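Bifunctional thiamine biosynthesis protein ThiDN (Methanocaldococcus jannaschii DSM 2661, PDB 2PHP) probably makes the pyrimidine diphosphate precursor of thiamine and joins it to the thiazole phosphate, the latter step falling to the C-terminal ThiN domain, the part in this structure. Local coordinates at residues Leu22-Phe27 with Gly64-Val68; Phe27-Pro31 with Met97-Tyr101; Leu109-Phe113 with Val176-Ile180. All blocks are in the same frame, centred on the assembly; numbering follows the deposited sequence.

The three contacts tie the loop after helix 8-22 and the last helix, 167-185, into one ThiN domain. Interactions 1 and 2 share Phe-27, and their centres are about 11 Å apart. Phe-65 CB of interaction 1 also packs on Ile-30 CD1 of interaction 2 at 3.5 Å. Interaction 3 lies about 13 Å, centre to centre, from interaction 2 and about 19 Å from interaction 1. Gln-178 joins it to interaction 2: its NE2 lies 2.9 Å from Thr-28 OG1, a probable hydrogen bond. Leu-29 CD1 further touches Ile-177 CG2 at 3.6 Å. Interaction 2 thus sits between the outlying hairpin and the C-terminal helix.

Interaction 1 of 3, residues Leu22-Phe27 with Gly64-Val68; sequences LKKMNF and GFYIV
Phe-65 of strand 65-67 packs against Leu-22, Lys-23, Met-25 and Phe-27, where the chain leaves helix 8-22. The strand belongs to a two-stranded antiparallel sheet with 57-59. Segment 22-27 begins with a type I beta turn from Leu-22 to Met-25.

The aromatic pair is T-shaped. The edge of Phe-27 points at the face of Phe-65, with centroids 6.0 Å apart and planes at 90°. Phe-27 CB also touches Phe-65 CE2. Leu-22 CD1 adds a looser apolar contact with Phe-65 CZ at 4.4 Å. Phe-65 holds CG between its backbone N and carbonyl carbon (chi1 58°), and its ring projects into the bend of the loop.

Backbone oxygens meet the rim of that ring. Leu-22 O and Met-25 O both lie at its edge, near its plane. The slightly positive C-H edge probably suits them. Leu-22 O also accepts the Met-25 N-H that closes the turn.

Beyond the two segments, Lys-23 NZ forms a salt bridge with Asp-70 of the third subunit, and Tyr-66 OH hydrogen-bonds Thr-54 of the second subunit. At the ring edge, Leu-22 O is 3.3 Å from Phe-65 CZ and Met-25 O is 3.5 Å from Phe-65 CE2.

Interaction 2 of 3, residues Phe27-Pro31 with Met97-Tyr101; sequences FTLIP and MNIKY
Leu-29 O accepts a hydrogen bond from Lys-100 N at 2.8 Å. The N-H points straight at the oxygen, at 180°. The donor stands above the carbonyl plane, 57° out of it. The oxygen also rests against Ile-99 CB. Leu-29 is the centre of an inverse gamma turn, closed by a weak bond from Ile-30 N to Thr-28 O.

Pro-31 follows and lies over the strand backbone. Its CD is 3.6 Å from Lys-100 N, and its CG meets Asn-98 ND2. These two side chains cross at about a right angle. Asn-98 is held from elsewhere: OD1 accepts from Asn-36 N, and ND2 donates to Gly-34 O. The amide therefore has both ends fixed while Pro-31 touches it.

The segment 97-101 lies on strand 95-100 of the mixed central sheet, between strands 37-40 and 159-164. The loop 27-31 runs steeply across this strand. On its other contacts Leu-29 meets Ile-177 and Tyr-181 of helix 167-185.

Apolar contacts fill the rest. The selenomethionine Met-97 extends its chain toward Phe-27 from the opposite direction. Its CE comes to 3.4 Å from Phe-27 CZ. Ile-99 CG2 meets the same ring at its edge, 4.0 Å from Phe-27 CZ. The two branches of Ile-99 divide the work. With CG1 between the backbone N and the carbonyl carbon (chi1 68°), CG2 goes to Phe-27 and CD1 to Leu-29 CD1. Lys-100 uses its CB, which packs against the carbonyl group of Leu-29, while its extended chain leads the ammonium group away.

Interaction 3 of 3, residues Leu109-Phe113 with Val176-Ile180; sequences LKDKF and VIQKI
The Phe-113 ring meets Val-176 at its edge, where Val-176 CG1 lies near the ring plane, 4.0 Å from CZ. Ile-177 CG1 approaches the same ring obliquely, 3.9 Å from Phe-113 CE2. Phe-113 CG is anti to its carbonyl carbon, beside the backbone N (chi1 -67°), which lets CE2 and CZ reach the helix.

Leu-109 packs beside this ring. Its CD1 lies 3.8 Å from Ile-177 CG1, and the two side chains cross at about a right angle. Its other methyl, CD2, meets Ile-180 CD1 at 3.6 Å. One leucine thus touches Ile-177 and Ile-180, which lie about one helical turn apart on the same face of helix 167-185.

This contact joins the C-terminal helix of the ThiN domain to the loop between helix 103-109 and strand 115-117. Ile-147 of strand 147-150 also touches Leu-109, Phe-113 and Ile-177, so the cluster continues down to the central sheet. An alanine in place of Leu-109 would lose both methyls and is likely to leave Ile-177 CG1 and Ile-180 CD1 without their partners from the loop and open a gap there.

The loop is held in shape by Leu-109 O, which accepts from both Lys-112 N and Phe-113 N. Lys-112 is exposed, and its extended chain meets Ile-180 tip to tip, with NZ 3.6 Å from CD1.

Interaction 1 of 3, residues Leu22-Phe27 with Gly64-Val68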
ATOM      1  N   LEU B  22      -3.355  -2.952 -16.258  1.00 38.66           N
ATOM      2  CA  LEU B  22      -3.043  -1.540 -16.098  1.00 39.83           C
ATOM      3  C   LEU B  22      -1.687  -1.356 -15.417  1.00 39.93           C
ATOM      4  O   LEU B  22      -0.891  -0.508 -15.825  1.00 38.55           O
ATOM      5  CB  LEU B  22      -4.131  -0.857 -15.268  1.00 41.79           C
ATOM      6  CG  LEU B  22      -4.706   0.473 -15.765  1.00 45.31           C
ATOM      7  CD1 LEU B  22      -3.577   1.390 -16.207  1.00 48.15           C
ATOM      8  CD2 LEU B  22      -5.664   0.221 -16.912  1.00 46.78           C
ATOM      9  N   LYS B  23      -1.424  -2.156 -14.386  1.00 40.36           N
ATOM     10  CA  LYS B  23      -0.168  -2.049 -13.652  1.00 43.96           C
ATOM     11  C   LYS B  23       1.048  -2.311 -14.533  1.00 45.63           C
ATOM     12  O   LYS B  23       2.162  -1.929 -14.177  1.00 45.63           O
ATOM     13  CB  LYS B  23      -0.160  -3.011 -12.460  1.00 45.52           C
ATOM     14  CG  LYS B  23      -1.162  -2.650 -11.375  1.00 48.69           C
ATOM     15  CD  LYS B  23      -1.153  -3.616 -10.190  1.00 51.41           C
ATOM     16  CE  LYS B  23       0.146  -3.544  -9.400  1.00 53.52           C
ATOM     17  NZ  LYS B  23       1.318  -3.982 -10.206  1.00 55.94           N
ATOM     18  N   LYS B  24       0.833  -2.959 -15.676  1.00 46.31           N
ATOM     19  CA  LYS B  24       1.917  -3.266 -16.609  1.00 47.50           C
ATOM     20  C   LYS B  24       2.089  -2.187 -17.663  1.00 48.58           C
ATOM     21  O   LYS B  24       3.047  -2.212 -18.434  1.00 48.55           O
ATOM     22  CB  LYS B  24       1.659  -4.590 -17.338  1.00 48.41           C
ATOM     23  CG  LYS B  24       1.805  -5.835 -16.465  1.00 48.86           C
ATOM     24  CD  LYS B  24       1.807  -7.100 -17.320  1.00 51.19           C
ATOM     25  CE  LYS B  24       2.117  -8.330 -16.480  1.00 53.86           C
ATOM     26  NZ  LYS B  24       2.441  -9.532 -17.289  1.00 56.60           N
HETATM   27  N   MSE B  25       1.141  -1.265 -17.712  1.00 48.41           N
HETATM   28  CA  MSE B  25       1.166  -0.182 -18.685  1.00 49.82           C
HETATM   29  C   MSE B  25       1.924   1.036 -18.189  1.00 48.11           C
HETATM   30  O   MSE B  25       2.098   1.226 -16.989  1.00 48.07           O
HETATM   31  CB  MSE B  25      -0.262   0.263 -19.006  1.00 53.82           C
HETATM   32  CG  MSE B  25      -0.850  -0.295 -20.277  1.00 58.40           C
HETATM   33 SE   MSE B  25      -2.728   0.116 -20.366  1.00 66.21          SE
HETATM   34  CE  MSE B  25      -3.348  -1.634 -19.863  1.00 62.58           C
ATOM     35  N   ASN B  26       2.418   1.791 -19.123  1.00 46.27           N
ATOM     36  CA  ASN B  26       2.990   3.086 -18.793  1.00 45.65           C
ATOM     37  C   ASN B  26       1.938   4.182 -18.901  1.00 44.30           C
ATOM     38  O   ASN B  26       1.917   4.965 -19.800  1.00 43.19           O
ATOM     39  CB  ASN B  26       4.185   3.391 -19.696  1.00 49.00           C
ATOM     40  CG  ASN B  26       4.640   4.832 -19.593  1.00 52.22           C
ATOM     41  OD1 ASN B  26       4.803   5.364 -18.494  1.00 54.18           O
ATOM     42  ND2 ASN B  26       4.846   5.470 -20.738  1.00 52.72           N
ATOM     43  N   PHE B  27       0.943   3.944 -18.033  1.00 43.60           N
ATOM     44  CA  PHE B  27      -0.250   4.779 -17.996  1.00 40.94           C
ATOM     45  C   PHE B  27       0.090   6.156 -17.437  1.00 40.30           C
ATOM     46  O   PHE B  27       0.451   6.300 -16.268  1.00 41.58           O
ATOM     47  CB  PHE B  27      -1.310   4.064 -17.145  1.00 40.09           C
ATOM     48  CG  PHE B  27      -2.621   4.799 -17.032  1.00 39.11           C
ATOM     49  CD1 PHE B  27      -3.280   5.271 -18.161  1.00 37.05           C
ATOM     50  CD2 PHE B  27      -3.210   4.992 -15.784  1.00 37.68           C
ATOM     51  CE1 PHE B  27      -4.511   5.928 -18.051  1.00 36.49           C
ATOM     52  CE2 PHE B  27      -4.440   5.648 -15.663  1.00 36.00           C
ATOM     53  CZ  PHE B  27      -5.089   6.115 -16.799  1.00 35.20           C
ATOM     54  N   GLY B  64       5.675   6.974 -12.456  1.00 35.24           N
ATOM     55  CA  GLY B  64       4.721   5.884 -12.405  1.00 32.39           C
ATOM     56  C   GLY B  64       3.419   6.344 -11.781  1.00 31.17           C
ATOM     57  O   GLY B  64       3.099   7.527 -11.816  1.00 29.21           O
ATOM     58  N   PHE B  65       2.676   5.408 -11.199  1.00 29.91           N
ATOM     59  CA  PHE B  65       1.400   5.731 -10.582  1.00 30.03           C
ATOM     60  C   PHE B  65       1.060   4.759  -9.450  1.00 29.47           C
ATOM     61  O   PHE B  65       1.697   3.721  -9.306  1.00 29.01           O
ATOM     62  CB  PHE B  65       0.306   5.702 -11.649  1.00 30.10           C
ATOM     63  CG  PHE B  65       0.187   4.380 -12.363  1.00 33.67           C
ATOM     64  CD1 PHE B  65      -0.786   3.456 -11.991  1.00 34.07           C
ATOM     65  CD2 PHE B  65       1.046   4.059 -13.411  1.00 35.01           C
ATOM     66  CE1 PHE B  65      -0.904   2.230 -12.653  1.00 35.26           C
ATOM     67  CE2 PHE B  65       0.936   2.830 -14.079  1.00 36.01           C
ATOM     68  CZ  PHE B  65      -0.044   1.916 -13.699  1.00 34.30           C
ATOM     69  N   TYR B  66       0.059   5.115  -8.651  1.00 26.41           N
ATOM     70  CA  TYR B  66      -0.387   4.280  -7.540  1.00 26.43           C
ATOM     71  C   TYR B  66      -1.836   3.844  -7.750  1.00 27.32           C
ATOM     72  O   TYR B  66      -2.696   4.665  -8.122  1.00 26.10           O
ATOM     73  CB  TYR B  66      -0.355   5.052  -6.214  1.00 25.00           C
ATOM     74  CG  TYR B  66       0.998   5.539  -5.756  1.00 28.09           C
ATOM     75  CD1 TYR B  66       1.963   4.645  -5.297  1.00 27.91           C
ATOM     76  CD2 TYR B  66       1.292   6.904  -5.731  1.00 26.36           C
ATOM     77  CE1 TYR B  66       3.185   5.099  -4.816  1.00 28.32           C
ATOM     78  CE2 TYR B  66       2.506   7.365  -5.254  1.00 28.10           C
ATOM     79  CZ  TYR B  66       3.449   6.454  -4.795  1.00 29.66           C
ATOM     80  OH  TYR B  66       4.652   6.899  -4.292  1.00 29.66           O
ATOM     81  N   ILE B  67      -2.111   2.567  -7.509  1.00 25.96           N
ATOM     82  CA  ILE B  67      -3.479   2.071  -7.598  1.00 26.52           C
ATOM     83  C   ILE B  67      -3.903   1.944  -6.135  1.00 26.49           C
ATOM     84  O   ILE B  67      -3.403   1.091  -5.400  1.00 24.55           O
ATOM     85  CB  ILE B  67      -3.549   0.732  -8.337  1.00 27.31           C
ATOM     86  CG1 ILE B  67      -3.034   0.934  -9.768  1.00 31.37           C
ATOM     87  CG2 ILE B  67      -4.991   0.236  -8.374  1.00 28.16           C
ATOM     88  CD1 ILE B  67      -3.157  -0.266 -10.667  1.00 33.35           C
ATOM     89  N   VAL B  68      -4.822   2.812  -5.722  1.00 24.94           N
ATOM     90  CA  VAL B  68      -5.255   2.876  -4.327  1.00 26.51           C
ATOM     91  C   VAL B  68      -6.637   2.321  -3.988  1.00 28.47           C
ATOM     92  O   VAL B  68      -7.623   2.649  -4.646  1.00 29.38           O
ATOM     93  CB  VAL B  68      -5.207   4.359  -3.837  1.00 26.55           C
ATOM     94  CG1 VAL B  68      -5.392   4.433  -2.310  1.00 24.68           C
ATOM     95  CG2 VAL B  68      -3.883   5.004  -4.267  1.00 26.68           C
TER

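Interaction 2 of 3, residues Phe27-Pro31 with Met97-Tyr101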
ATOM      1  N   PHE B  27       0.943   3.944 -18.033  1.00 43.60           N
ATOM      2  CA  PHE B  27      -0.250   4.779 -17.996  1.00 40.94           C
ATOM      3  C   PHE B  27       0.090   6.156 -17.437  1.00 40.30           C
ATOM      4  O   PHE B  27       0.451   6.300 -16.268  1.00 41.58           O
ATOM      5  CB  PHE B  27      -1.310   4.064 -17.145  1.00 40.09           C
ATOM      6  CG  PHE B  27      -2.621   4.799 -17.032  1.00 39.11           C
ATOM      7  CD1 PHE B  27      -3.280   5.271 -18.161  1.00 37.05           C
ATOM      8  CD2 PHE B  27      -3.210   4.992 -15.784  1.00 37.68           C
ATOM      9  CE1 PHE B  27      -4.511   5.928 -18.051  1.00 36.49           C
ATOM     10  CE2 PHE B  27      -4.440   5.648 -15.663  1.00 36.00           C
ATOM     11  CZ  PHE B  27      -5.089   6.115 -16.799  1.00 35.20           C
ATOM     12  N   THR B  28      -0.011   7.168 -18.288  1.00 37.31           N
ATOM     13  CA  THR B  28       0.295   8.528 -17.878  1.00 36.61           C
ATOM     14  C   THR B  28      -0.918   9.423 -18.072  1.00 34.90           C
ATOM     15  O   THR B  28      -0.918  10.585 -17.670  1.00 33.89           O
ATOM     16  CB  THR B  28       1.473   9.098 -18.699  1.00 38.22           C
ATOM     17  OG1 THR B  28       1.106   9.145 -20.084  1.00 37.48           O
ATOM     18  CG2 THR B  28       2.717   8.215 -18.530  1.00 36.16           C
ATOM     19  N   LEU B  29      -1.953   8.875 -18.696  1.00 31.08           N
ATOM     20  CA  LEU B  29      -3.175   9.632 -18.933  1.00 29.97           C
ATOM     21  C   LEU B  29      -4.027   9.728 -17.654  1.00 29.04           C
ATOM     22  O   LEU B  29      -5.220   9.409 -17.651  1.00 28.21           O
ATOM     23  CB  LEU B  29      -3.959   8.978 -20.077  1.00 27.85           C
ATOM     24  CG  LEU B  29      -3.375   9.151 -21.492  1.00 30.83           C
ATOM     25  CD1 LEU B  29      -4.197   8.363 -22.517  1.00 29.52           C
ATOM     26  CD2 LEU B  29      -3.362  10.616 -21.860  1.00 29.65           C
ATOM     27  N   ILE B  30      -3.394  10.181 -16.574  1.00 27.84           N
ATOM     28  CA  ILE B  30      -4.059  10.327 -15.278  1.00 27.37           C
ATOM     29  C   ILE B  30      -4.477  11.767 -15.002  1.00 25.94           C
ATOM     30  O   ILE B  30      -3.637  12.671 -14.941  1.00 27.73           O
ATOM     31  CB  ILE B  30      -3.140   9.865 -14.118  1.00 27.67           C
ATOM     32  CG1 ILE B  30      -2.720   8.411 -14.348  1.00 26.84           C
ATOM     33  CG2 ILE B  30      -3.875  10.003 -12.767  1.00 25.62           C
ATOM     34  CD1 ILE B  30      -1.574   7.962 -13.487  1.00 29.55           C
ATOM     35  N   PRO B  31      -5.785  11.998 -14.821  1.00 25.07           N
ATOM     36  CA  PRO B  31      -6.270  13.353 -14.547  1.00 26.85           C
ATOM     37  C   PRO B  31      -5.889  13.780 -13.131  1.00 29.21           C
ATOM     38  O   PRO B  31      -5.477  12.951 -12.318  1.00 27.07           O
ATOM     39  CB  PRO B  31      -7.776  13.223 -14.720  1.00 24.97           C
ATOM     40  CG  PRO B  31      -8.035  11.837 -14.221  1.00 25.86           C
ATOM     41  CD  PRO B  31      -6.894  11.027 -14.820  1.00 24.17           C
HETATM   42  N   MSE B  97     -14.016   3.805 -17.591  1.00 28.08           N
HETATM   43  CA  MSE B  97     -12.821   4.305 -16.917  1.00 28.91           C
HETATM   44  C   MSE B  97     -12.588   5.737 -17.375  1.00 28.34           C
HETATM   45  O   MSE B  97     -12.647   6.013 -18.574  1.00 29.75           O
HETATM   46  CB  MSE B  97     -11.598   3.466 -17.279  1.00 29.06           C
HETATM   47  CG  MSE B  97     -10.306   4.053 -16.744  1.00 34.03           C
HETATM   48 SE   MSE B  97      -8.788   2.916 -17.065  1.00 43.85          SE
HETATM   49  CE  MSE B  97      -7.462   3.805 -15.970  1.00 36.37           C
ATOM     50  N   ASN B  98     -12.331   6.648 -16.440  1.00 26.14           N
ATOM     51  CA  ASN B  98     -12.077   8.031 -16.825  1.00 27.21           C
ATOM     52  C   ASN B  98     -10.576   8.257 -16.920  1.00 28.98           C
ATOM     53  O   ASN B  98      -9.825   7.789 -16.066  1.00 30.02           O
ATOM     54  CB  ASN B  98     -12.702   9.010 -15.827  1.00 27.38           C
ATOM     55  CG  ASN B  98     -12.089   8.916 -14.436  1.00 28.44           C
ATOM     56  OD1 ASN B  98     -12.202   7.891 -13.760  1.00 26.55           O
ATOM     57  ND2 ASN B  98     -11.433   9.993 -14.004  1.00 27.12           N
ATOM     58  N   ILE B  99     -10.142   8.948 -17.975  1.00 28.83           N
ATOM     59  CA  ILE B  99      -8.725   9.241 -18.175  1.00 27.36           C
ATOM     60  C   ILE B  99      -8.524  10.712 -18.524  1.00 27.61           C
ATOM     61  O   ILE B  99      -9.479  11.421 -18.863  1.00 26.56           O
ATOM     62  CB  ILE B  99      -8.109   8.367 -19.291  1.00 29.11           C
ATOM     63  CG1 ILE B  99      -8.694   8.751 -20.650  1.00 27.20           C
ATOM     64  CG2 ILE B  99      -8.379   6.894 -19.004  1.00 27.49           C
ATOM     65  CD1 ILE B  99      -8.105   7.939 -21.797  1.00 30.51           C
ATOM     66  N   LYS B 100      -7.285  11.169 -18.423  1.00 26.83           N
ATOM     67  CA  LYS B 100      -6.971  12.558 -18.699  1.00 29.32           C
ATOM     68  C   LYS B 100      -7.368  12.986 -20.115  1.00 29.22           C
ATOM     69  O   LYS B 100      -7.230  12.231 -21.083  1.00 27.23           O
ATOM     70  CB  LYS B 100      -5.486  12.797 -18.463  1.00 30.74           C
ATOM     71  CG  LYS B 100      -5.046  14.230 -18.629  1.00 35.26           C
ATOM     72  CD  LYS B 100      -3.531  14.324 -18.578  1.00 38.49           C
ATOM     73  CE  LYS B 100      -3.067  15.773 -18.596  1.00 38.51           C
ATOM     74  NZ  LYS B 100      -1.584  15.827 -18.610  1.00 43.02           N
ATOM     75  N   TYR B 101      -7.874  14.208 -20.219  1.00 30.87           N
ATOM     76  CA  TYR B 101      -8.311  14.764 -21.490  1.00 33.16           C
ATOM     77  C   TYR B 101      -7.205  15.504 -22.234  1.00 33.00           C
ATOM     78  O   TYR B 101      -6.306  16.063 -21.619  1.00 31.01           O
ATOM     79  CB  TYR B 101      -9.467  15.731 -21.249  1.00 34.54           C
ATOM     80  CG  TYR B 101      -9.794  16.588 -22.450  1.00 39.74           C
ATOM     81  CD1 TYR B 101     -10.624  16.112 -23.469  1.00 41.48           C
ATOM     82  CD2 TYR B 101      -9.284  17.881 -22.566  1.00 40.76           C
ATOM     83  CE1 TYR B 101     -10.941  16.904 -24.566  1.00 43.41           C
ATOM     84  CE2 TYR B 101      -9.594  18.682 -23.657  1.00 42.74           C
ATOM     85  CZ  TYR B 101     -10.426  18.190 -24.653  1.00 45.25           C
ATOM     86  OH  TYR B 101     -10.767  18.991 -25.722  1.00 46.70           O
TER

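Interaction 3 of 3, residues Leu109-Phe113 with Val176-Ile180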
ATOM      1  N   LEU B 109      -7.964  10.379 -32.266  1.00 43.06           N
ATOM      2  CA  LEU B 109      -8.779   9.219 -31.923  1.00 45.50           C
ATOM      3  C   LEU B 109     -10.055   9.095 -32.737  1.00 47.01           C
ATOM      4  O   LEU B 109     -10.488   7.982 -33.039  1.00 46.50           O
ATOM      5  CB  LEU B 109      -9.157   9.246 -30.439  1.00 44.90           C
ATOM      6  CG  LEU B 109      -8.072   9.035 -29.386  1.00 44.17           C
ATOM      7  CD1 LEU B 109      -8.736   8.935 -28.017  1.00 45.10           C
ATOM      8  CD2 LEU B 109      -7.287   7.766 -29.687  1.00 44.44           C
ATOM      9  N   LYS B 110     -10.657  10.235 -33.075  1.00 48.77           N
ATOM     10  CA  LYS B 110     -11.908  10.265 -33.829  1.00 51.36           C
ATOM     11  C   LYS B 110     -11.899   9.450 -35.119  1.00 52.81           C
ATOM     12  O   LYS B 110     -12.931   9.291 -35.772  1.00 54.39           O
ATOM     13  CB  LYS B 110     -12.310  11.712 -34.115  1.00 51.02           C
ATOM     14  CG  LYS B 110     -12.710  12.468 -32.851  1.00 51.13           C
ATOM     15  CD  LYS B 110     -13.295  13.840 -33.144  1.00 51.19           C
ATOM     16  CE  LYS B 110     -13.873  14.457 -31.875  1.00 51.83           C
ATOM     17  NZ  LYS B 110     -14.277  15.882 -32.038  1.00 50.65           N
ATOM     18  N   ASP B 111     -10.738   8.921 -35.476  1.00 54.69           N
ATOM     19  CA  ASP B 111     -10.620   8.108 -36.675  1.00 56.12           C
ATOM     20  C   ASP B 111     -10.582   6.614 -36.330  1.00 55.74           C
ATOM     21  O   ASP B 111     -10.901   5.765 -37.168  1.00 57.07           O
ATOM     22  CB  ASP B 111      -9.359   8.504 -37.442  1.00 59.85           C
ATOM     23  CG  ASP B 111      -9.386   9.958 -37.893  1.00 64.01           C
ATOM     24  OD1 ASP B 111     -10.267  10.315 -38.710  1.00 65.24           O
ATOM     25  OD2 ASP B 111      -8.533  10.745 -37.425  1.00 65.49           O
ATOM     26  N   LYS B 112     -10.214   6.300 -35.089  1.00 53.84           N
ATOM     27  CA  LYS B 112     -10.120   4.909 -34.632  1.00 51.04           C
ATOM     28  C   LYS B 112     -11.222   4.531 -33.638  1.00 48.40           C
ATOM     29  O   LYS B 112     -11.440   3.351 -33.352  1.00 47.35           O
ATOM     30  CB  LYS B 112      -8.754   4.675 -33.981  1.00 53.02           C
ATOM     31  CG  LYS B 112      -7.589   4.991 -34.898  1.00 55.75           C
ATOM     32  CD  LYS B 112      -6.263   4.974 -34.151  1.00 57.38           C
ATOM     33  CE  LYS B 112      -5.157   5.485 -35.074  1.00 57.88           C
ATOM     34  NZ  LYS B 112      -3.792   5.294 -34.513  1.00 58.47           N
ATOM     35  N   PHE B 113     -11.917   5.535 -33.117  1.00 44.86           N
ATOM     36  CA  PHE B 113     -12.968   5.292 -32.139  1.00 42.88           C
ATOM     37  C   PHE B 113     -14.222   6.116 -32.388  1.00 41.76           C
ATOM     38  O   PHE B 113     -14.172   7.164 -33.031  1.00 41.78           O
ATOM     39  CB  PHE B 113     -12.448   5.622 -30.732  1.00 41.99           C
ATOM     40  CG  PHE B 113     -11.373   4.699 -30.247  1.00 40.76           C
ATOM     41  CD1 PHE B 113     -11.689   3.416 -29.812  1.00 40.56           C
ATOM     42  CD2 PHE B 113     -10.045   5.105 -30.223  1.00 41.15           C
ATOM     43  CE1 PHE B 113     -10.696   2.550 -29.354  1.00 40.39           C
ATOM     44  CE2 PHE B 113      -9.043   4.245 -29.768  1.00 40.85           C
ATOM     45  CZ  PHE B 113      -9.372   2.965 -29.332  1.00 39.05           C
ATOM     46  N   VAL B 176      -4.562   1.388 -26.276  1.00 33.39           N
ATOM     47  CA  VAL B 176      -4.412   1.880 -27.639  1.00 34.92           C
ATOM     48  C   VAL B 176      -4.273   3.400 -27.586  1.00 34.81           C
ATOM     49  O   VAL B 176      -3.379   3.973 -28.216  1.00 34.40           O
ATOM     50  CB  VAL B 176      -5.642   1.499 -28.505  1.00 35.31           C
ATOM     51  CG1 VAL B 176      -5.545   2.154 -29.879  1.00 35.80           C
ATOM     52  CG2 VAL B 176      -5.728  -0.019 -28.642  1.00 36.08           C
ATOM     53  N   ILE B 177      -5.152   4.039 -26.817  1.00 32.71           N
ATOM     54  CA  ILE B 177      -5.143   5.486 -26.665  1.00 32.07           C
ATOM     55  C   ILE B 177      -3.824   5.960 -26.063  1.00 33.27           C
ATOM     56  O   ILE B 177      -3.251   6.960 -26.501  1.00 31.61           O
ATOM     57  CB  ILE B 177      -6.309   5.956 -25.757  1.00 32.35           C
ATOM     58  CG1 ILE B 177      -7.646   5.702 -26.450  1.00 31.51           C
ATOM     59  CG2 ILE B 177      -6.155   7.433 -25.415  1.00 29.51           C
ATOM     60  CD1 ILE B 177      -8.854   6.015 -25.589  1.00 34.76           C
ATOM     61  N   GLN B 178      -3.350   5.226 -25.061  1.00 32.94           N
ATOM     62  CA  GLN B 178      -2.113   5.556 -24.364  1.00 33.34           C
ATOM     63  C   GLN B 178      -0.913   5.571 -25.306  1.00 34.67           C
ATOM     64  O   GLN B 178      -0.065   6.464 -25.221  1.00 33.72           O
ATOM     65  CB  GLN B 178      -1.874   4.552 -23.225  1.00 33.42           C
ATOM     66  CG  GLN B 178      -0.608   4.784 -22.421  1.00 33.75           C
ATOM     67  CD  GLN B 178      -0.672   6.040 -21.575  1.00 36.86           C
ATOM     68  OE1 GLN B 178      -1.476   6.138 -20.648  1.00 40.36           O
ATOM     69  NE2 GLN B 178       0.173   7.011 -21.892  1.00 36.91           N
ATOM     70  N   LYS B 179      -0.836   4.585 -26.194  1.00 35.16           N
ATOM     71  CA  LYS B 179       0.284   4.514 -27.131  1.00 37.71           C
ATOM     72  C   LYS B 179       0.312   5.701 -28.072  1.00 36.96           C
ATOM     73  O   LYS B 179       1.379   6.192 -28.430  1.00 37.64           O
ATOM     74  CB  LYS B 179       0.242   3.208 -27.919  1.00 39.64           C
ATOM     75  CG  LYS B 179       0.726   2.033 -27.085  1.00 43.65           C
ATOM     76  CD  LYS B 179       0.565   0.708 -27.795  1.00 47.93           C
ATOM     77  CE  LYS B 179       0.965  -0.439 -26.873  1.00 50.51           C
ATOM     78  NZ  LYS B 179       0.665  -1.774 -27.468  1.00 52.87           N
ATOM     79  N   ILE B 180      -0.867   6.165 -28.464  1.00 36.71           N
ATOM     80  CA  ILE B 180      -0.967   7.319 -29.344  1.00 36.25           C
ATOM     81  C   ILE B 180      -0.483   8.523 -28.543  1.00 36.05           C
ATOM     82  O   ILE B 180       0.339   9.310 -29.009  1.00 35.45           O
ATOM     83  CB  ILE B 180      -2.427   7.536 -29.805  1.00 36.32           C
ATOM     84  CG1 ILE B 180      -2.853   6.369 -30.702  1.00 35.22           C
ATOM     85  CG2 ILE B 180      -2.569   8.884 -30.505  1.00 35.41           C
ATOM     86  CD1 ILE B 180      -4.291   6.454 -31.182  1.00 36.60           C
TER